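Long-range contacts in protein-glutamine gamma-glutamyltransferase 2 (Pagrus major, PDB 1G0D), which catalyses the calcium-dependent cross-linking of proteins by joining glutamine side chains to lysine and other primary amines: residues Y154-D159 and G178-Y183; P174-Q179 and E623-L628; V143-E148 and G287-P292; G657-L662 and V679-K684. All blocks are in the same frame, centred on the assembly; numbering follows the deposited sequence.

Interaction 1: residues Y154-D159 and G178-Y183; sequences YVMNED and GQFEDY
Gln179 and Phe180, the inner residues of a type I beta turn from Gly178 to Glu181, meet the chain where it leaves helix 148-156. The amide of Gln179 reaches across, and its NE2 donates to Val155 O (3.2 Å) and to Asn157 O (2.8 Å). Asn157 O lies near the plane of the Gln179 amide, whereas NE2 stands well above the carbonyl plane of Asn157. Gln179 CG, set between the backbone N and the carbonyl carbon (chi1 57°), lies over the centre of one face of the Phe180 ring; the bend at chi2 (-92°) then directs the amide to the helix end. Glu158 joins them: its CG lies 3.5 Å from Gln179 CD, and its OE2 takes the Phe180 N-H on the anti side (2.8 Å), with the carboxylate turned 44° from the ring. Met156 SD adds a Met-aromatic contact, approaching Phe180 CZ obliquely to 4.0 Å. Farther out, Arg655 forms salt bridges with both Glu158 and Glu181, which probably eases the repulsion between Glu158 OE2 and Glu181 OE2, 4.6 Å apart. Arg284 also donates to Asn157 O. Asn157 ND2 is hydrogen-bonded to Glu153 OE1, and in an Asx turn Asn157 OD1 accepts from Asp159 N at 2.8 Å.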
loop_
_atom_site.group_PDB
_atom_site.type_symbol
_atom_site.label_atom_id
_atom_site.label_comp_id
_atom_site.label_asym_id
_atom_site.label_seq_id
_atom_site.Cartn_x
_atom_site.Cartn_y
_atom_site.Cartn_z
ATOM N N TYR A 154 -11.187 6.288 2.427
ATOM C CA TYR A 154 -10.698 4.963 2.764
ATOM C C TYR A 154 -11.404 3.749 2.166
ATOM O O TYR A 154 -10.919 2.637 2.330
ATOM C CB TYR A 154 -10.637 4.834 4.267
ATOM C CG TYR A 154 -9.898 5.974 4.903
ATOM C CD1 TYR A 154 -8.723 6.466 4.319
ATOM C CD2 TYR A 154 -10.360 6.551 6.095
ATOM C CE1 TYR A 154 -8.025 7.494 4.903
ATOM C CE2 TYR A 154 -9.668 7.588 6.701
ATOM C CZ TYR A 154 -8.499 8.050 6.097
ATOM O OH TYR A 154 -7.770 9.028 6.718
ATOM N N VAL A 155 -12.546 3.939 1.510
ATOM C CA VAL A 155 -13.233 2.821 0.840
ATOM C C VAL A 155 -13.560 3.209 -0.597
ATOM O O VAL A 155 -13.185 2.524 -1.535
ATOM C CB VAL A 155 -14.592 2.378 1.461
ATOM C CG1 VAL A 155 -15.222 1.308 0.558
ATOM C CG2 VAL A 155 -14.410 1.794 2.821
ATOM N N MET A 156 -14.227 4.331 -0.775
ATOM C CA MET A 156 -14.639 4.752 -2.100
ATOM C C MET A 156 -13.653 5.421 -3.023
ATOM O O MET A 156 -13.839 5.401 -4.223
ATOM C CB MET A 156 -15.880 5.616 -1.950
ATOM C CG MET A 156 -17.007 4.837 -1.276
ATOM S SD MET A 156 -17.615 3.674 -2.435
ATOM C CE MET A 156 -18.041 2.448 -1.440
ATOM N N ASN A 157 -12.606 6.032 -2.496
ATOM C CA ASN A 157 -11.652 6.682 -3.383
ATOM C C ASN A 157 -10.741 5.684 -4.108
ATOM O O ASN A 157 -10.172 4.777 -3.491
ATOM C CB ASN A 157 -10.813 7.674 -2.613
ATOM C CG ASN A 157 -10.052 8.557 -3.540
ATOM O OD1 ASN A 157 -9.934 8.236 -4.723
ATOM N ND2 ASN A 157 -9.531 9.667 -3.040
ATOM N N GLU A 158 -10.611 5.827 -5.419
ATOM C CA GLU A 158 -9.790 4.889 -6.186
ATOM C C GLU A 158 -8.399 5.422 -6.541
ATOM O O GLU A 158 -7.566 4.701 -7.106
ATOM C CB GLU A 158 -10.500 4.492 -7.478
ATOM C CG GLU A 158 -11.689 3.539 -7.332
ATOM C CD GLU A 158 -12.445 3.366 -8.646
ATOM O OE1 GLU A 158 -13.027 4.365 -9.142
ATOM O OE2 GLU A 158 -12.441 2.242 -9.193
ATOM N N ASP A 159 -8.153 6.680 -6.205
ATOM C CA ASP A 159 -6.886 7.320 -6.496
ATOM C C ASP A 159 -6.250 7.717 -5.200
ATOM O O ASP A 159 -6.858 8.421 -4.407
ATOM C CB ASP A 159 -7.118 8.563 -7.330
ATOM C CG ASP A 159 -7.468 8.234 -8.736
ATOM O OD1 ASP A 159 -6.570 7.710 -9.417
ATOM O OD2 ASP A 159 -8.628 8.480 -9.153
ATOM N N GLY A 178 -7.795 1.547 -8.460
ATOM C CA GLY A 178 -8.760 0.913 -9.350
ATOM C C GLY A 178 -9.592 -0.226 -8.782
ATOM O O GLY A 178 -9.809 -1.192 -9.487
ATOM N N GLN A 179 -10.069 -0.146 -7.534
ATOM C CA GLN A 179 -10.868 -1.245 -6.984
ATOM C C GLN A 179 -12.224 -1.470 -7.659
ATOM O O GLN A 179 -12.810 -2.555 -7.537
ATOM C CB GLN A 179 -11.083 -1.071 -5.478
ATOM C CG GLN A 179 -11.730 0.216 -5.090
ATOM C CD GLN A 179 -10.723 1.282 -4.779
ATOM O OE1 GLN A 179 -9.565 1.248 -5.251
ATOM N NE2 GLN A 179 -11.144 2.249 -3.982
ATOM N N PHE A 180 -12.718 -0.476 -8.395
ATOM C CA PHE A 180 -14.012 -0.628 -9.072
ATOM C C PHE A 180 -13.909 -0.820 -10.581
ATOM O O PHE A 180 -14.920 -0.729 -11.288
ATOM C CB PHE A 180 -14.918 0.562 -8.762
ATOM C CG PHE A 180 -15.149 0.754 -7.295
ATOM C CD1 PHE A 180 -15.394 -0.348 -6.466
ATOM C CD2 PHE A 180 -15.064 2.011 -6.733
ATOM C CE1 PHE A 180 -15.544 -0.201 -5.111
ATOM C CE2 PHE A 180 -15.215 2.182 -5.385
ATOM C CZ PHE A 180 -15.454 1.072 -4.564
ATOM N N GLU A 181 -12.684 -1.080 -11.059
ATOM C CA GLU A 181 -12.413 -1.320 -12.480
ATOM C C GLU A 181 -12.947 -2.690 -12.798
ATOM O O GLU A 181 -13.084 -3.521 -11.916
ATOM C CB GLU A 181 -10.919 -1.253 -12.772
ATOM C CG GLU A 181 -10.333 0.161 -12.682
ATOM C CD GLU A 181 -10.792 1.117 -13.792
ATOM O OE1 GLU A 181 -10.001 1.335 -14.732
ATOM O OE2 GLU A 181 -11.915 1.665 -13.724
ATOM N N ASP A 182 -13.238 -2.956 -14.052
ATOM C CA ASP A 182 -13.853 -4.234 -14.340
ATOM C C ASP A 182 -13.167 -5.454 -13.844
ATOM O O ASP A 182 -11.979 -5.630 -14.086
ATOM C CB ASP A 182 -14.069 -4.414 -15.824
ATOM C CG ASP A 182 -15.124 -3.522 -16.346
ATOM O OD1 ASP A 182 -15.507 -3.680 -17.518
ATOM O OD2 ASP A 182 -15.560 -2.654 -15.576
ATOM N N TYR A 183 -13.954 -6.291 -13.175
ATOM C CA TYR A 183 -13.539 -7.585 -12.651
ATOM C C TYR A 183 -12.574 -7.636 -11.477
ATOM O O TYR A 183 -12.256 -8.707 -10.958
ATOM C CB TYR A 183 -13.010 -8.434 -13.800
ATOM C CG TYR A 183 -13.907 -8.371 -15.008
ATOM C CD1 TYR A 183 -13.423 -7.940 -16.234
ATOM C CD2 TYR A 183 -15.259 -8.685 -14.909
ATOM C CE1 TYR A 183 -14.258 -7.815 -17.329
ATOM C CE2 TYR A 183 -16.106 -8.564 -15.994
ATOM C CZ TYR A 183 -15.597 -8.127 -17.201
ATOM O OH TYR A 183 -16.433 -7.984 -18.281
#

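Interaction 2: residues P174-Q179 and E623-L628; sequences PWNYGQ and EGAGLL
A classic beta bulge between strands 619-624 and 628-634 of the C-terminal Ig-like domain abuts the end of strand 169-176, whose Asn176 supplies most of the contact. With CG anti to the backbone N (chi1 170°), the Asn176 amide projects over the backbone from Glu623 to Ala625. Its ND2 makes a weak bond to Glu623 OE1 (3.1 Å), the amide and carboxylate planes being 67° apart. The other carboxylate oxygen of Glu623 is held by Thr250 OG1, so each oxygen has a partner, the bond from Asn176 being the weak one. Water 1 accepts a second, weak bond from Asn176 ND2 and is hydrogen-bonded to Leu628 O at 2.8 Å, linking the amide to strand 628-634. ND2 also sits 2.9 Å from Ala625 N, a close approach of two donors that is itself doubtful. Beside it the Ala625 methyl faces Gly178, with CB 4.2 Å from Gly178 CA. The receiving loop is shaped by its own backbone: Gly624 O accepts from the N-H groups of both Leu627 and Leu628, while Gly624 N returns a bond to Leu628 O. On the other side, Trp175 packs on helix 272-286, which begins at the active-site Cys272. The contact thus joins the catalytic core to the last beta domain, as in the compact form of transglutaminases, through a bulged beta hairpin.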
loop_
_atom_site.group_PDB
_atom_site.type_symbol
_atom_site.label_atom_id
_atom_site.label_comp_id
_atom_site.label_asym_id
_atom_site.label_seq_id
_atom_site.Cartn_x
_atom_site.Cartn_y
_atom_site.Cartn_z
ATOM N N PRO A 174 1.431 9.143 -7.153
ATOM C CA PRO A 174 0.016 8.847 -7.264
ATOM C C PRO A 174 -0.136 7.352 -7.575
ATOM O O PRO A 174 0.763 6.755 -8.156
ATOM C CB PRO A 174 -0.412 9.714 -8.440
ATOM C CG PRO A 174 0.796 9.910 -9.208
ATOM C CD PRO A 174 1.831 10.128 -8.164
ATOM N N TRP A 175 -1.267 6.750 -7.186
ATOM C CA TRP A 175 -1.522 5.337 -7.458
ATOM C C TRP A 175 -2.979 5.128 -7.838
ATOM O O TRP A 175 -3.878 5.706 -7.234
ATOM C CB TRP A 175 -1.194 4.496 -6.243
ATOM C CG TRP A 175 -1.029 3.037 -6.553
ATOM C CD1 TRP A 175 -1.996 2.073 -6.486
ATOM C CD2 TRP A 175 0.210 2.345 -6.854
ATOM N NE1 TRP A 175 -1.448 0.826 -6.716
ATOM C CE2 TRP A 175 -0.102 0.960 -6.941
ATOM C CE3 TRP A 175 1.540 2.761 -7.053
ATOM C CZ2 TRP A 175 0.887 -0.019 -7.218
ATOM C CZ3 TRP A 175 2.514 1.787 -7.321
ATOM C CH2 TRP A 175 2.172 0.413 -7.404
ATOM N N ASN A 176 -3.217 4.319 -8.855
ATOM C CA ASN A 176 -4.582 4.056 -9.250
ATOM C C ASN A 176 -4.979 2.743 -8.576
ATOM O O ASN A 176 -4.635 1.650 -9.048
ATOM C CB ASN A 176 -4.653 3.969 -10.783
ATOM C CG ASN A 176 -5.993 3.463 -11.303
ATOM O OD1 ASN A 176 -6.965 3.358 -10.564
ATOM N ND2 ASN A 176 -6.041 3.129 -12.590
ATOM N N TYR A 177 -5.683 2.834 -7.451
ATOM C CA TYR A 177 -6.086 1.614 -6.763
ATOM C C TYR A 177 -7.052 0.833 -7.626
ATOM O O TYR A 177 -7.130 -0.389 -7.523
ATOM C CB TYR A 177 -6.740 1.925 -5.431
ATOM C CG TYR A 177 -5.816 2.592 -4.466
ATOM C CD1 TYR A 177 -4.607 2.022 -4.123
ATOM C CD2 TYR A 177 -6.148 3.826 -3.910
ATOM C CE1 TYR A 177 -3.734 2.671 -3.238
ATOM C CE2 TYR A 177 -5.311 4.479 -3.049
ATOM C CZ TYR A 177 -4.101 3.906 -2.711
ATOM O OH TYR A 177 -3.285 4.589 -1.843
ATOM N N GLY A 178 -7.795 1.547 -8.460
ATOM C CA GLY A 178 -8.760 0.913 -9.350
ATOM C C GLY A 178 -9.592 -0.226 -8.782
ATOM O O GLY A 178 -9.809 -1.192 -9.487
ATOM N N GLN A 179 -10.069 -0.146 -7.534
ATOM C CA GLN A 179 -10.868 -1.245 -6.984
ATOM C C GLN A 179 -12.224 -1.470 -7.659
ATOM O O GLN A 179 -12.810 -2.555 -7.537
ATOM C CB GLN A 179 -11.083 -1.071 -5.478
ATOM C CG GLN A 179 -11.730 0.216 -5.090
ATOM C CD GLN A 179 -10.723 1.282 -4.779
ATOM O OE1 GLN A 179 -9.565 1.248 -5.251
ATOM N NE2 GLN A 179 -11.144 2.249 -3.982
ATOM N N GLU A 623 -2.573 5.122 -17.633
ATOM C CA GLU A 623 -3.719 4.479 -17.016
ATOM C C GLU A 623 -4.454 5.421 -16.078
ATOM O O GLU A 623 -3.896 6.414 -15.610
ATOM C CB GLU A 623 -3.281 3.255 -16.247
ATOM C CG GLU A 623 -2.860 3.591 -14.861
ATOM C CD GLU A 623 -2.749 2.371 -14.002
ATOM O OE1 GLU A 623 -3.726 1.592 -13.942
ATOM O OE2 GLU A 623 -1.674 2.187 -13.395
ATOM N N GLY A 624 -5.715 5.094 -15.806
ATOM C CA GLY A 624 -6.508 5.900 -14.898
ATOM C C GLY A 624 -7.800 5.184 -14.551
ATOM O O GLY A 624 -8.468 4.698 -15.459
ATOM N N ALA A 625 -8.126 5.072 -13.255
ATOM C CA ALA A 625 -9.369 4.435 -12.811
ATOM C C ALA A 625 -10.435 5.246 -13.510
ATOM O O ALA A 625 -10.415 6.476 -13.424
ATOM C CB ALA A 625 -9.535 4.580 -11.300
ATOM N N GLY A 626 -11.330 4.587 -14.235
ATOM C CA GLY A 626 -12.383 5.328 -14.904
ATOM C C GLY A 626 -12.025 6.055 -16.184
ATOM O O GLY A 626 -12.928 6.536 -16.872
ATOM N N LEU A 627 -10.729 6.166 -16.502
ATOM C CA LEU A 627 -10.250 6.820 -17.743
ATOM C C LEU A 627 -9.780 5.728 -18.741
ATOM O O LEU A 627 -10.354 5.585 -19.816
ATOM C CB LEU A 627 -9.095 7.793 -17.453
ATOM C CG LEU A 627 -9.414 9.080 -16.678
ATOM C CD1 LEU A 627 -8.235 10.073 -16.761
ATOM C CD2 LEU A 627 -10.685 9.699 -17.245
ATOM N N LEU A 628 -8.721 4.983 -18.402
ATOM C CA LEU A 628 -8.246 3.873 -19.232
ATOM C C LEU A 628 -7.394 2.866 -18.506
ATOM O O LEU A 628 -6.776 3.150 -17.479
ATOM C CB LEU A 628 -7.453 4.316 -20.452
ATOM C CG LEU A 628 -6.398 5.411 -20.598
ATOM C CD1 LEU A 628 -5.239 5.201 -19.759
ATOM C CD2 LEU A 628 -5.902 5.403 -22.029
HETATM O O HOH W 1 -7.254 2.069 -14.981
#

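Interaction 3: residues V143-E148 and G287-P292; sequences VYLPDE and GIPTRP. With SO4 (sulfate ion), chain B.
Pro289 meets Val143 and Leu145 by van der Waals contact, without a hydrogen bond between the segments, although Arg291, two residues farther on, holds a sulfate ion. Val143 meets the CD end of the proline ring, its CB 4.0 Å from Pro289 CD. Its CG1, placed beside the backbone N by chi1 of -63°, turns to Ile288 CG1 at 4.3 Å. The Leu145 and Pro289 side chains slide past each other in opposite directions, with Leu145 CD1 3.9 Å from Pro289 CB. The Arg291 chain, extended from CG to NE, presents the edge of its guanidinium to the sulfate, with O4 in plane and 3.1 Å from NH1; the bonds from NH2 are weak. Trp351 NE1 shares the anion, which probably came from the crystallisation liquor, and Glu336 forms a salt bridge with Arg291. Gly287 ends helix 272-286 in a Schellman motif, from which the chain passes into strand 290-298. Pro289 touches Leu151 and Val155 of helix 148-156 and Trp338 of strand 329-339.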
loop_
_atom_site.group_PDB
_atom_site.type_symbol
_atom_site.label_atom_id
_atom_site.label_comp_id
_atom_site.label_asym_id
_atom_site.label_seq_id
_atom_site.Cartn_x
_atom_site.Cartn_y
_atom_site.Cartn_z
ATOM N N VAL A 143 -16.620 -3.572 10.722
ATOM C CA VAL A 143 -15.788 -2.576 10.027
ATOM C C VAL A 143 -16.432 -1.154 10.051
ATOM O O VAL A 143 -15.946 -0.204 9.433
ATOM C CB VAL A 143 -15.537 -2.988 8.574
ATOM C CG1 VAL A 143 -14.763 -4.291 8.526
ATOM C CG2 VAL A 143 -16.849 -3.168 7.874
ATOM N N TYR A 144 -17.507 -1.002 10.808
ATOM C CA TYR A 144 -18.183 0.271 10.910
ATOM C C TYR A 144 -17.264 1.420 11.281
ATOM O O TYR A 144 -16.571 1.346 12.308
ATOM C CB TYR A 144 -19.266 0.175 11.968
ATOM C CG TYR A 144 -20.069 1.439 12.073
ATOM C CD1 TYR A 144 -20.604 2.036 10.941
ATOM C CD2 TYR A 144 -20.323 2.029 13.310
ATOM C CE1 TYR A 144 -21.395 3.199 11.036
ATOM C CE2 TYR A 144 -21.118 3.200 13.413
ATOM C CZ TYR A 144 -21.661 3.773 12.269
ATOM O OH TYR A 144 -22.526 4.862 12.364
ATOM N N LEU A 145 -17.271 2.467 10.448
ATOM C CA LEU A 145 -16.491 3.692 10.655
ATOM C C LEU A 145 -17.545 4.816 10.641
ATOM O O LEU A 145 -18.104 5.131 9.592
ATOM C CB LEU A 145 -15.477 3.890 9.515
ATOM C CG LEU A 145 -14.187 4.724 9.807
ATOM C CD1 LEU A 145 -13.107 4.549 8.694
ATOM C CD2 LEU A 145 -14.551 6.192 9.938
ATOM N N PRO A 146 -17.802 5.449 11.798
ATOM C CA PRO A 146 -18.795 6.524 11.980
ATOM C C PRO A 146 -18.474 7.914 11.507
ATOM O O PRO A 146 -18.595 8.864 12.290
ATOM C CB PRO A 146 -19.052 6.525 13.468
ATOM C CG PRO A 146 -17.800 6.038 14.058
ATOM C CD PRO A 146 -17.065 5.198 13.046
ATOM N N ASP A 147 -18.056 8.019 10.240
ATOM C CA ASP A 147 -17.723 9.279 9.592
ATOM C C ASP A 147 -17.695 9.039 8.078
ATOM O O ASP A 147 -16.745 8.522 7.534
ATOM C CB ASP A 147 -16.388 9.808 10.064
ATOM C CG ASP A 147 -16.073 11.179 9.482
ATOM O OD1 ASP A 147 -15.335 11.952 10.134
ATOM O OD2 ASP A 147 -16.567 11.494 8.362
ATOM N N GLU A 148 -18.767 9.426 7.413
ATOM C CA GLU A 148 -18.931 9.227 5.981
ATOM C C GLU A 148 -17.854 9.852 5.159
ATOM O O GLU A 148 -17.578 9.385 4.059
ATOM C CB GLU A 148 -20.289 9.781 5.510
ATOM C CG GLU A 148 -21.447 8.931 5.874
ATOM C CD GLU A 148 -22.575 9.072 4.883
ATOM O OE1 GLU A 148 -22.669 10.199 4.335
ATOM O OE2 GLU A 148 -23.343 8.076 4.675
ATOM N N GLY A 287 -14.420 -3.973 0.897
ATOM C CA GLY A 287 -15.178 -3.181 1.848
ATOM C C GLY A 287 -14.521 -2.843 3.169
ATOM O O GLY A 287 -15.154 -2.249 4.056
ATOM N N ILE A 288 -13.260 -3.191 3.343
ATOM C CA ILE A 288 -12.629 -2.868 4.615
ATOM C C ILE A 288 -11.888 -1.557 4.455
ATOM O O ILE A 288 -11.032 -1.444 3.594
ATOM C CB ILE A 288 -11.644 -3.992 5.055
ATOM C CG1 ILE A 288 -12.384 -5.341 5.125
ATOM C CG2 ILE A 288 -11.061 -3.682 6.404
ATOM C CD1 ILE A 288 -11.528 -6.524 5.613
ATOM N N PRO A 289 -12.229 -0.538 5.256
ATOM C CA PRO A 289 -11.558 0.767 5.173
ATOM C C PRO A 289 -10.019 0.618 5.266
ATOM O O PRO A 289 -9.496 0.053 6.242
ATOM C CB PRO A 289 -12.150 1.540 6.344
ATOM C CG PRO A 289 -13.404 0.889 6.614
ATOM C CD PRO A 289 -13.275 -0.541 6.280
ATOM N N THR A 290 -9.291 1.131 4.269
ATOM C CA THR A 290 -7.820 0.966 4.224
ATOM C C THR A 290 -7.014 2.169 3.678
ATOM O O THR A 290 -7.454 2.890 2.772
ATOM C CB THR A 290 -7.507 -0.325 3.360
ATOM O OG1 THR A 290 -8.180 -1.452 3.936
ATOM C CG2 THR A 290 -6.022 -0.624 3.258
ATOM N N ARG A 291 -5.840 2.408 4.230
ATOM C CA ARG A 291 -4.996 3.482 3.702
ATOM C C ARG A 291 -3.523 3.117 3.784
ATOM O O ARG A 291 -3.044 2.626 4.813
ATOM C CB ARG A 291 -5.192 4.775 4.461
ATOM C CG ARG A 291 -5.186 4.613 5.952
ATOM C CD ARG A 291 -5.278 5.954 6.615
ATOM N NE ARG A 291 -5.125 5.825 8.049
ATOM C CZ ARG A 291 -5.357 6.797 8.916
ATOM N NH1 ARG A 291 -5.762 7.990 8.490
ATOM N NH2 ARG A 291 -5.169 6.571 10.209
ATOM N N PRO A 292 -2.783 3.309 2.689
ATOM C CA PRO A 292 -1.356 2.983 2.717
ATOM C C PRO A 292 -0.580 3.942 3.584
ATOM O O PRO A 292 -0.650 5.158 3.356
ATOM C CB PRO A 292 -0.928 3.108 1.259
ATOM C CG PRO A 292 -2.201 3.022 0.508
ATOM C CD PRO A 292 -3.194 3.738 1.348
HETATM S S SO4 B . -7.551 9.027 11.884
HETATM O O1 SO4 B . -6.909 8.173 12.764
HETATM O O2 SO4 B . -8.656 8.335 11.337
HETATM O O3 SO4 B . -8.074 9.993 12.740
HETATM O O4 SO4 B . -6.598 9.614 10.983
#

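Interaction 4: residues G657-L662 and V679-K684; sequences GVRKLL and VVVHKK
Gly657 and Arg659 pair with Val681 and Val679 in the antiparallel beta hairpin of strands 659-666 and 673-682, part of the C-terminal Ig-like domain. Backbone bonds come first. Gly657 and Val681 form a hydrogen-bonded pair, with Gly657 N to Val681 O at 2.9 Å and Val681 N to Gly657 O at 2.7 Å. Arg659 and Val679 repeat the pattern, Arg659 N meeting Val679 O at 3.0 Å and Val679 N meeting Arg659 O at 2.8 Å. Between them Val658 and Val680 make a non-hydrogen-bonded pair, and here the chain turns a corner. Val681 O is also reached by Thr656 OG1 from just outside the hairpin segment.

Apolar contacts divide between the two faces. On the exposed one, Val658 CG2 and Val680 CG1 approach to 4.3 Å. On the buried one, Arg659 crosses Val681 obliquely, its CG 4.0 Å from Val681 CG2, while Leu627 packs on the same valine. The guanidinium finds its polar partners outside the two segments: the arginine chain, bent at chi2 (-148°) and chi3, brings it to weak bonds with the carbonyls of Arg655, Thr656 and Ala625. A CA-H...O contact supplements the strand pairing, with Val680 CA 3.6 Å from Gly657 O.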
loop_
_atom_site.group_PDB
_atom_site.type_symbol
_atom_site.label_atom_id
_atom_site.label_comp_id
_atom_site.label_asym_id
_atom_site.label_seq_id
_atom_site.Cartn_x
_atom_site.Cartn_y
_atom_site.Cartn_z
ATOM N N GLY A 657 -16.790 11.641 -13.531
ATOM C CA GLY A 657 -16.194 11.992 -12.251
ATOM C C GLY A 657 -14.868 12.730 -12.319
ATOM O O GLY A 657 -14.362 13.018 -13.414
ATOM N N VAL A 658 -14.335 13.092 -11.155
ATOM C CA VAL A 658 -13.037 13.745 -11.098
ATOM C C VAL A 658 -12.013 12.592 -11.115
ATOM O O VAL A 658 -11.883 11.841 -10.148
ATOM C CB VAL A 658 -12.878 14.570 -9.822
ATOM C CG1 VAL A 658 -11.503 15.209 -9.799
ATOM C CG2 VAL A 658 -13.966 15.619 -9.746
ATOM N N ARG A 659 -11.299 12.440 -12.220
ATOM C CA ARG A 659 -10.384 11.334 -12.334
ATOM C C ARG A 659 -8.966 11.800 -12.522
ATOM O O ARG A 659 -8.715 12.957 -12.838
ATOM C CB ARG A 659 -10.839 10.455 -13.490
ATOM C CG ARG A 659 -12.353 10.377 -13.610
ATOM C CD ARG A 659 -12.806 9.041 -14.143
ATOM N NE ARG A 659 -13.966 8.516 -13.439
ATOM C CZ ARG A 659 -13.915 7.819 -12.304
ATOM N NH1 ARG A 659 -15.026 7.383 -11.734
ATOM N NH2 ARG A 659 -12.760 7.555 -11.732
ATOM N N LYS A 660 -8.039 10.889 -12.282
ATOM C CA LYS A 660 -6.610 11.180 -12.385
ATOM C C LYS A 660 -5.924 10.271 -13.441
ATOM O O LYS A 660 -6.145 9.032 -13.468
ATOM C CB LYS A 660 -5.976 11.012 -10.994
ATOM C CG LYS A 660 -6.628 11.873 -9.914
ATOM C CD LYS A 660 -5.693 12.996 -9.484
ATOM C CE LYS A 660 -6.425 14.202 -8.907
ATOM N NZ LYS A 660 -7.455 13.727 -7.953
ATOM N N LEU A 661 -5.143 10.892 -14.335
ATOM C CA LEU A 661 -4.458 10.151 -15.395
ATOM C C LEU A 661 -3.034 10.048 -14.964
ATOM O O LEU A 661 -2.390 11.065 -14.645
ATOM C CB LEU A 661 -4.568 10.865 -16.737
ATOM C CG LEU A 661 -3.932 10.142 -17.917
ATOM C CD1 LEU A 661 -4.589 8.796 -18.166
ATOM C CD2 LEU A 661 -4.026 11.047 -19.145
ATOM N N LEU A 662 -2.569 8.799 -14.917
ATOM C CA LEU A 662 -1.211 8.467 -14.471
ATOM C C LEU A 662 -0.304 8.003 -15.619
ATOM O O LEU A 662 -0.724 7.282 -16.529
ATOM C CB LEU A 662 -1.255 7.377 -13.386
ATOM C CG LEU A 662 -1.746 7.707 -11.977
ATOM C CD1 LEU A 662 -3.134 8.314 -11.982
ATOM C CD2 LEU A 662 -1.798 6.429 -11.218
ATOM N N VAL A 679 -8.361 15.152 -14.558
ATOM C CA VAL A 679 -9.288 15.365 -15.651
ATOM C C VAL A 679 -10.728 15.142 -15.146
ATOM O O VAL A 679 -11.057 14.029 -14.718
ATOM C CB VAL A 679 -8.984 14.371 -16.841
ATOM C CG1 VAL A 679 -9.908 14.670 -18.004
ATOM C CG2 VAL A 679 -7.540 14.518 -17.293
ATOM N N VAL A 680 -11.570 16.188 -15.173
ATOM C CA VAL A 680 -12.970 16.046 -14.754
ATOM C C VAL A 680 -13.841 15.486 -15.910
ATOM O O VAL A 680 -14.051 16.155 -16.928
ATOM C CB VAL A 680 -13.532 17.392 -14.273
ATOM C CG1 VAL A 680 -14.894 17.203 -13.659
ATOM C CG2 VAL A 680 -12.619 17.990 -13.241
ATOM N N VAL A 681 -14.315 14.245 -15.763
ATOM C CA VAL A 681 -15.132 13.617 -16.797
ATOM C C VAL A 681 -16.619 13.943 -16.598
ATOM O O VAL A 681 -17.229 13.670 -15.553
ATOM C CB VAL A 681 -14.900 12.084 -16.827
ATOM C CG1 VAL A 681 -15.794 11.429 -17.851
ATOM C CG2 VAL A 681 -13.451 11.783 -17.158
ATOM N N HIS A 682 -17.198 14.551 -17.627
ATOM C CA HIS A 682 -18.579 14.974 -17.585
ATOM C C HIS A 682 -19.523 14.066 -18.295
ATOM O O HIS A 682 -19.171 13.093 -18.963
ATOM C CB HIS A 682 -18.777 16.336 -18.260
ATOM C CG HIS A 682 -18.010 17.456 -17.647
ATOM N ND1 HIS A 682 -18.422 18.109 -16.501
ATOM C CD2 HIS A 682 -16.844 18.039 -18.012
ATOM C CE1 HIS A 682 -17.542 19.043 -16.183
ATOM N NE2 HIS A 682 -16.573 19.023 -17.086
ATOM N N LYS A 683 -20.752 14.508 -18.134
ATOM C CA LYS A 683 -21.943 14.007 -18.730
ATOM C C LYS A 683 -23.065 13.542 -17.891
ATOM O O LYS A 683 -23.250 12.360 -17.621
ATOM C CB LYS A 683 -21.661 13.021 -19.815
ATOM C CG LYS A 683 -21.924 13.719 -21.104
ATOM C CD LYS A 683 -23.272 13.358 -21.613
ATOM C CE LYS A 683 -23.292 11.886 -21.961
ATOM N NZ LYS A 683 -24.517 11.302 -21.401
ATOM N N LYS A 684 -23.826 14.581 -17.558
ATOM C CA LYS A 684 -25.075 14.627 -16.810
ATOM C C LYS A 684 -26.114 13.699 -17.496
ATOM O O LYS A 684 -26.426 12.624 -16.913
ATOM C CB LYS A 684 -25.596 16.087 -16.827
ATOM C CG LYS A 684 -24.563 17.246 -16.527
ATOM C CD LYS A 684 -23.241 17.326 -17.380
ATOM C CE LYS A 684 -22.004 17.666 -16.507
ATOM N NZ LYS A 684 -21.900 16.804 -15.287
#

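Interaction 1 lies between interactions 3 and 2 in the chain of contacts, and interaction 2 carries it on to interaction 4 in the C-terminal domain. Tyr154 O lies 2.9 Å from Thr290 N, tying interaction 1 to interaction 3. Interactions 1 and 2 share Gly178 and Gln179 and meet again where Glu181 OE2 lies 3.0 Å from Gly626 N. Strand pairing, with Glu623 O 2.8 Å from Leu662 N, connects interactions 2 and 4, whereas 3 and 4 stay about 12 Å apart at their nearest atoms. Interactions 1, 2 and 4 lie away from the catalytic, calcium and nucleotide sites; the Leu145 side chain of interaction 3 is about 12 Å from that of Glu434, a probable calcium ligand.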